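Local coordinates for protein OBCA, Oxalate Biosynthetic Component A (Burkholderia glumae, PDB 4NNB) that combines an N-terminal domain with a portion related to TIM-barrel enzymes, and binds a magnesium ion together with an oxaloacetate ion, at residues 22-27 and 243-248; 201-206 and 228-233. All coordinates share one frame; numbering follows the deposited sequence.

Contact 1 of 2, residues 22-27 and 243-248; sequences PFEATF and VVTVGS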
loop_
_atom_site.group_PDB
_atom_site.type_symbol
_atom_site.label_atom_id
_atom_site.label_comp_id
_atom_site.label_asym_id
_atom_site.label_seq_id
_atom_site.Cartn_x
_atom_site.Cartn_y
_atom_site.Cartn_z
ATOM N N PRO A 22 -3.658 -16.882 1.522
ATOM C CA PRO A 22 -4.411 -17.490 0.417
ATOM C C PRO A 22 -4.662 -18.982 0.608
ATOM O O PRO A 22 -5.362 -19.583 -0.213
ATOM C CB PRO A 22 -3.476 -17.301 -0.784
ATOM C CG PRO A 22 -2.118 -17.324 -0.187
ATOM C CD PRO A 22 -2.254 -16.633 1.149
ATOM N N PHE A 23 -4.087 -19.575 1.648
ATOM C CA PHE A 23 -4.326 -20.984 1.928
ATOM C C PHE A 23 -5.457 -21.188 2.932
ATOM O O PHE A 23 -5.778 -22.321 3.273
ATOM C CB PHE A 23 -3.051 -21.665 2.426
ATOM C CG PHE A 23 -1.894 -21.536 1.483
ATOM C CD1 PHE A 23 -1.879 -22.230 0.279
ATOM C CD2 PHE A 23 -0.820 -20.719 1.797
ATOM C CE1 PHE A 23 -0.802 -22.111 -0.592
ATOM C CE2 PHE A 23 0.257 -20.585 0.930
ATOM C CZ PHE A 23 0.269 -21.282 -0.260
ATOM N N GLU A 24 -6.051 -20.097 3.406
ATOM C CA GLU A 24 -7.186 -20.195 4.324
ATOM C C GLU A 24 -8.486 -20.128 3.552
ATOM O O GLU A 24 -8.523 -19.603 2.436
ATOM C CB GLU A 24 -7.155 -19.100 5.412
ATOM C CG GLU A 24 -6.167 -19.403 6.553
ATOM C CD GLU A 24 -6.462 -18.659 7.871
ATOM O OE1 GLU A 24 -7.282 -17.713 7.899
ATOM O OE2 GLU A 24 -5.853 -19.046 8.894
ATOM N N ALA A 25 -9.550 -20.662 4.149
ATOM C CA ALA A 25 -10.876 -20.623 3.544
ATOM C C ALA A 25 -11.279 -19.195 3.210
ATOM O O ALA A 25 -10.945 -18.262 3.939
ATOM C CB ALA A 25 -11.893 -21.248 4.470
ATOM N N THR A 26 -12.018 -19.028 2.118
ATOM C CA THR A 26 -12.438 -17.699 1.695
ATOM C C THR A 26 -13.948 -17.571 1.675
ATOM O O THR A 26 -14.487 -16.515 1.341
ATOM C CB THR A 26 -11.871 -17.339 0.310
ATOM O OG1 THR A 26 -12.277 -18.331 -0.650
ATOM C CG2 THR A 26 -10.347 -17.272 0.363
ATOM N N PHE A 27 -14.631 -18.647 2.049
ATOM C CA PHE A 27 -16.088 -18.642 2.120
ATOM C C PHE A 27 -16.548 -19.517 3.281
ATOM O O PHE A 27 -16.064 -20.641 3.465
ATOM C CB PHE A 27 -16.696 -19.137 0.803
ATOM C CG PHE A 27 -18.202 -19.280 0.829
ATOM C CD1 PHE A 27 -19.024 -18.160 0.863
ATOM C CD2 PHE A 27 -18.790 -20.537 0.794
ATOM C CE1 PHE A 27 -20.407 -18.289 0.879
ATOM C CE2 PHE A 27 -20.176 -20.675 0.810
ATOM C CZ PHE A 27 -20.984 -19.551 0.850
ATOM N N VAL A 243 -9.942 -23.939 10.127
ATOM C CA VAL A 243 -9.578 -22.745 10.881
ATOM C C VAL A 243 -9.433 -21.506 9.998
ATOM O O VAL A 243 -8.812 -21.545 8.935
ATOM C CB VAL A 243 -8.268 -22.968 11.673
ATOM C CG1 VAL A 243 -7.929 -21.750 12.519
ATOM C CG2 VAL A 243 -8.381 -24.213 12.540
ATOM N N VAL A 244 -10.030 -20.411 10.446
ATOM C CA VAL A 244 -9.813 -19.109 9.856
ATOM C C VAL A 244 -9.112 -18.234 10.918
ATOM O O VAL A 244 -9.448 -18.306 12.103
ATOM C CB VAL A 244 -11.152 -18.512 9.365
ATOM C CG1 VAL A 244 -11.095 -17.009 9.307
ATOM C CG2 VAL A 244 -11.511 -19.093 7.985
ATOM N N THR A 245 -8.118 -17.451 10.504
ATOM C CA THR A 245 -7.357 -16.600 11.428
ATOM C C THR A 245 -7.733 -15.138 11.219
ATOM O O THR A 245 -7.655 -14.633 10.101
ATOM C CB THR A 245 -5.851 -16.753 11.181
ATOM O OG1 THR A 245 -5.505 -18.142 11.202
ATOM C CG2 THR A 245 -5.024 -15.999 12.231
ATOM N N VAL A 246 -8.149 -14.461 12.283
ATOM C CA VAL A 246 -8.488 -13.041 12.198
ATOM C C VAL A 246 -7.529 -12.166 13.017
ATOM O O VAL A 246 -6.794 -12.666 13.874
ATOM C CB VAL A 246 -9.924 -12.781 12.642
ATOM C CG1 VAL A 246 -10.880 -13.567 11.776
ATOM C CG2 VAL A 246 -10.104 -13.182 14.094
ATOM N N GLY A 247 -7.548 -10.863 12.744
ATOM C CA GLY A 247 -6.624 -9.917 13.355
ATOM C C GLY A 247 -6.685 -8.553 12.679
ATOM O O GLY A 247 -6.866 -8.469 11.463
ATOM N N SER A 248 -6.532 -7.480 13.455
ATOM C CA SER A 248 -6.638 -6.125 12.911
ATOM C C SER A 248 -5.468 -5.749 11.987
ATOM O O SER A 248 -5.637 -4.948 11.071
ATOM C CB SER A 248 -6.707 -5.101 14.045
ATOM O OG SER A 248 -5.451 -5.008 14.719
HETATM O O HOH W 1 -9.227 -22.327 6.593
#
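Glu24 reaches out of the loop 22-27, sets its carboxylate against Thr245 on the strand 242-246, and takes a hydrogen bond on each of its oxygens. The backbone N of Thr245 gives a nearly straight bond to OE1 of Glu24 (2.7 Å, 169°), arriving on the syn side and 20° out of the carboxylate plane. The hydroxyl OG1 of Thr245 donates to the syn lone pair of OE2 of Glu24 (2.5 Å). Because the threonine hydroxyl lies beside its own backbone N (chi1 -52°), both donors face the same carboxylate, and the paired bonds limit rotation of that group. Beyond CG the glutamate chain is extended, and it meets the threonine side chain at about a right angle. OE1 of Glu24 also rests 3.5 Å from CA of Val244, which brings the carboxylate close against the strand backbone.

Beside this tight grip the contact is looser in its side chains. The methyl of Ala25 touches CG2 of Val244 at 4.1 Å, a light apolar contact between two buried residues. Next to it a water links the two backbones, accepting from Ala25 N (3.0 Å) and donating to Val243 O. Val243, Glu24 and Thr245 remain partly accessible to solvent, so the polar grip lies toward the surface and the apolar touch lies further in. The loop is further held by bonds of Pro22 O and Phe23 O to His157 and His68, and of Thr26 OG1 to His156 O.

Val244 and Val246 pair through their backbones with strand 234-238, whereas Thr245 N points to the loop: this is the outer edge of a two-stranded antiparallel beta hairpin, the one facing away from strand 234-238, met by a bidentate carboxylate in place of a third strand.

Contact 2 of 2, residues 201-206 and 228-233; sequences LPITPE and RDLSDR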
loop_
_atom_site.group_PDB
_atom_site.type_symbol
_atom_site.label_atom_id
_atom_site.label_comp_id
_atom_site.label_asym_id
_atom_site.label_seq_id
_atom_site.Cartn_x
_atom_site.Cartn_y
_atom_site.Cartn_z
ATOM N N LEU A 201 1.855 -9.133 1.379
ATOM C CA LEU A 201 2.147 -8.046 2.316
ATOM C C LEU A 201 2.949 -8.537 3.522
ATOM O O LEU A 201 2.497 -9.424 4.252
ATOM C CB LEU A 201 0.858 -7.399 2.824
ATOM C CG LEU A 201 1.117 -6.093 3.586
ATOM C CD1 LEU A 201 1.372 -4.960 2.596
ATOM C CD2 LEU A 201 -0.050 -5.761 4.530
ATOM N N PRO A 202 4.134 -7.948 3.749
ATOM C CA PRO A 202 4.971 -8.356 4.889
ATOM C C PRO A 202 4.609 -7.614 6.167
ATOM O O PRO A 202 4.664 -6.374 6.227
ATOM C CB PRO A 202 6.385 -7.975 4.446
ATOM C CG PRO A 202 6.174 -6.771 3.522
ATOM C CD PRO A 202 4.779 -6.912 2.916
ATOM N N ILE A 203 4.247 -8.375 7.194
ATOM C CA ILE A 203 3.824 -7.762 8.446
ATOM C C ILE A 203 4.631 -8.232 9.657
ATOM O O ILE A 203 4.356 -7.831 10.787
ATOM C CB ILE A 203 2.332 -7.983 8.678
ATOM C CG1 ILE A 203 2.003 -9.477 8.787
ATOM C CG2 ILE A 203 1.531 -7.343 7.552
ATOM C CD1 ILE A 203 0.525 -9.736 9.063
ATOM N N THR A 204 5.639 -9.061 9.413
ATOM C CA THR A 204 6.486 -9.563 10.493
ATOM C C THR A 204 7.916 -9.112 10.256
ATOM O O THR A 204 8.282 -8.778 9.122
ATOM C CB THR A 204 6.451 -11.102 10.572
ATOM O OG1 THR A 204 7.051 -11.649 9.396
ATOM C CG2 THR A 204 5.028 -11.603 10.698
ATOM N N PRO A 205 8.735 -9.090 11.323
ATOM C CA PRO A 205 10.131 -8.673 11.149
ATOM C C PRO A 205 10.857 -9.460 10.062
ATOM O O PRO A 205 11.614 -8.867 9.279
ATOM C CB PRO A 205 10.747 -8.963 12.518
ATOM C CG PRO A 205 9.601 -8.751 13.483
ATOM C CD PRO A 205 8.375 -9.259 12.748
ATOM N N GLU A 206 10.619 -10.770 10.002
ATOM C CA GLU A 206 11.295 -11.627 9.023
ATOM C C GLU A 206 10.884 -11.278 7.601
ATOM O O GLU A 206 11.728 -11.113 6.720
ATOM C CB GLU A 206 10.973 -13.101 9.282
ATOM C CG GLU A 206 12.126 -14.044 8.977
ATOM C CD GLU A 206 13.127 -14.116 10.113
ATOM O OE1 GLU A 206 12.763 -13.758 11.256
ATOM O OE2 GLU A 206 14.278 -14.528 9.864
ATOM N N ARG A 228 3.275 -3.336 12.206
ATOM C CA ARG A 228 1.869 -3.603 12.493
ATOM C C ARG A 228 1.750 -4.381 13.796
ATOM O O ARG A 228 2.595 -5.213 14.108
ATOM C CB ARG A 228 1.227 -4.450 11.384
ATOM C CG ARG A 228 1.287 -3.857 9.973
ATOM C CD ARG A 228 0.509 -2.562 9.843
ATOM N NE ARG A 228 0.445 -2.161 8.440
ATOM C CZ ARG A 228 -0.473 -2.607 7.584
ATOM N NH1 ARG A 228 -1.428 -3.441 8.000
ATOM N NH2 ARG A 228 -0.453 -2.205 6.321
ATOM N N ASP A 229 0.673 -4.130 14.533
ATOM C CA ASP A 229 0.416 -4.829 15.792
ATOM C C ASP A 229 -0.330 -6.142 15.503
ATOM O O ASP A 229 -1.451 -6.124 14.996
ATOM C CB ASP A 229 -0.388 -3.888 16.707
ATOM C CG ASP A 229 -0.987 -4.581 17.926
ATOM O OD1 ASP A 229 -0.468 -5.622 18.362
ATOM O OD2 ASP A 229 -1.983 -4.047 18.459
ATOM N N LEU A 230 0.302 -7.276 15.803
ATOM C CA LEU A 230 -0.298 -8.588 15.532
ATOM C C LEU A 230 -0.689 -9.333 16.812
ATOM O O LEU A 230 -0.930 -10.539 16.777
ATOM C CB LEU A 230 0.653 -9.477 14.715
ATOM C CG LEU A 230 1.244 -8.943 13.407
ATOM C CD1 LEU A 230 1.945 -10.054 12.629
ATOM C CD2 LEU A 230 0.169 -8.290 12.565
ATOM N N SER A 231 -0.754 -8.622 17.935
ATOM C CA SER A 231 -1.005 -9.257 19.230
ATOM C C SER A 231 -2.440 -9.776 19.359
ATOM O O SER A 231 -2.734 -10.601 20.227
ATOM C CB SER A 231 -0.712 -8.269 20.363
ATOM O OG SER A 231 -1.550 -7.129 20.254
ATOM N N ASP A 232 -3.329 -9.292 18.499
ATOM C CA ASP A 232 -4.737 -9.685 18.543
ATOM C C ASP A 232 -5.079 -10.884 17.620
ATOM O O ASP A 232 -6.253 -11.151 17.347
ATOM C CB ASP A 232 -5.623 -8.477 18.205
ATOM C CG ASP A 232 -5.568 -8.103 16.722
ATOM O OD1 ASP A 232 -4.641 -8.567 16.031
ATOM O OD2 ASP A 232 -6.439 -7.344 16.243
ATOM N N ARG A 233 -4.063 -11.594 17.135
ATOM C CA ARG A 233 -4.298 -12.737 16.242
ATOM C C ARG A 233 -5.049 -13.849 16.974
ATOM O O ARG A 233 -4.662 -14.250 18.067
ATOM C CB ARG A 233 -2.977 -13.281 15.694
ATOM C CG ARG A 233 -3.053 -14.737 15.247
ATOM C CD ARG A 233 -1.696 -15.264 14.807
ATOM N NE ARG A 233 -1.269 -14.658 13.551
ATOM C CZ ARG A 233 -1.005 -15.343 12.442
ATOM N NH1 ARG A 233 -1.114 -16.665 12.430
ATOM N NH2 ARG A 233 -0.624 -14.706 11.346
HETATM O O HOH W 2 5.321 -5.353 12.012
#
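The side chains of Ile203 and Leu230 meet at a slant, and their branches carry most of the apolar contact. CD1 of Ile203 lies 3.8 Å from CD2 of Leu230, while CD1 of Leu230 turns to CG1 of Ile203 at 3.9 Å. Ile203 holds CG1 between its backbone N and carbonyl carbon (chi1 62°), which sends the extended ethyl arm to the leucine and leaves CG2 turned to CG of Arg228. The methyl CG2 of Thr204 comes in at about a right angle and meets CD1 of Leu230 at 4.0 Å; the hydroxyl of Thr204 is occupied as the N-cap of helix 205-217, bonding to Ala207 N.

At the other end, Leu201 also lies nearly perpendicular to its partner, with CD2 4.0 Å from NH2 of Arg228 and oblique to the guanidinium. The arginine chain bends at its second torsion (chi2 -64°), and its nitrogens are bonded to the backbone carbonyls of Gly14, Ile13, Pro17 and Gln249.

A water joins the two backbones, accepting from Arg228 N (2.9 Å) and lying 2.9 Å from Ile203 O, to which it can donate. With no direct hydrogen bond across the contact, the segments cohere through branched apolar chains and a water bridge, while carbonyls from the surrounding loops satisfy and position the buried guanidinium.

Overall arrangement
From the N terminus, the loop 22-27 follows strand 18-19 and meets the chain again more than two hundred residues later, at strand 242-246; contact 1 thus closes a very long excursion. Contact 2 closes a far shorter one within it, joining the start of helix 205-217 to the end of strand 222-229, the strand that carries the magnesium ligands His224 and His226. The chain then runs on through the hairpin 234-246 to contact 1. The two sites, with centres 15 Å apart, meet directly: Ser248 N probably bonds to Asp232 OD2 (2.8 Å). Together they connect the barrel's beta-alpha framework, through the hairpin, to the N-terminal loop.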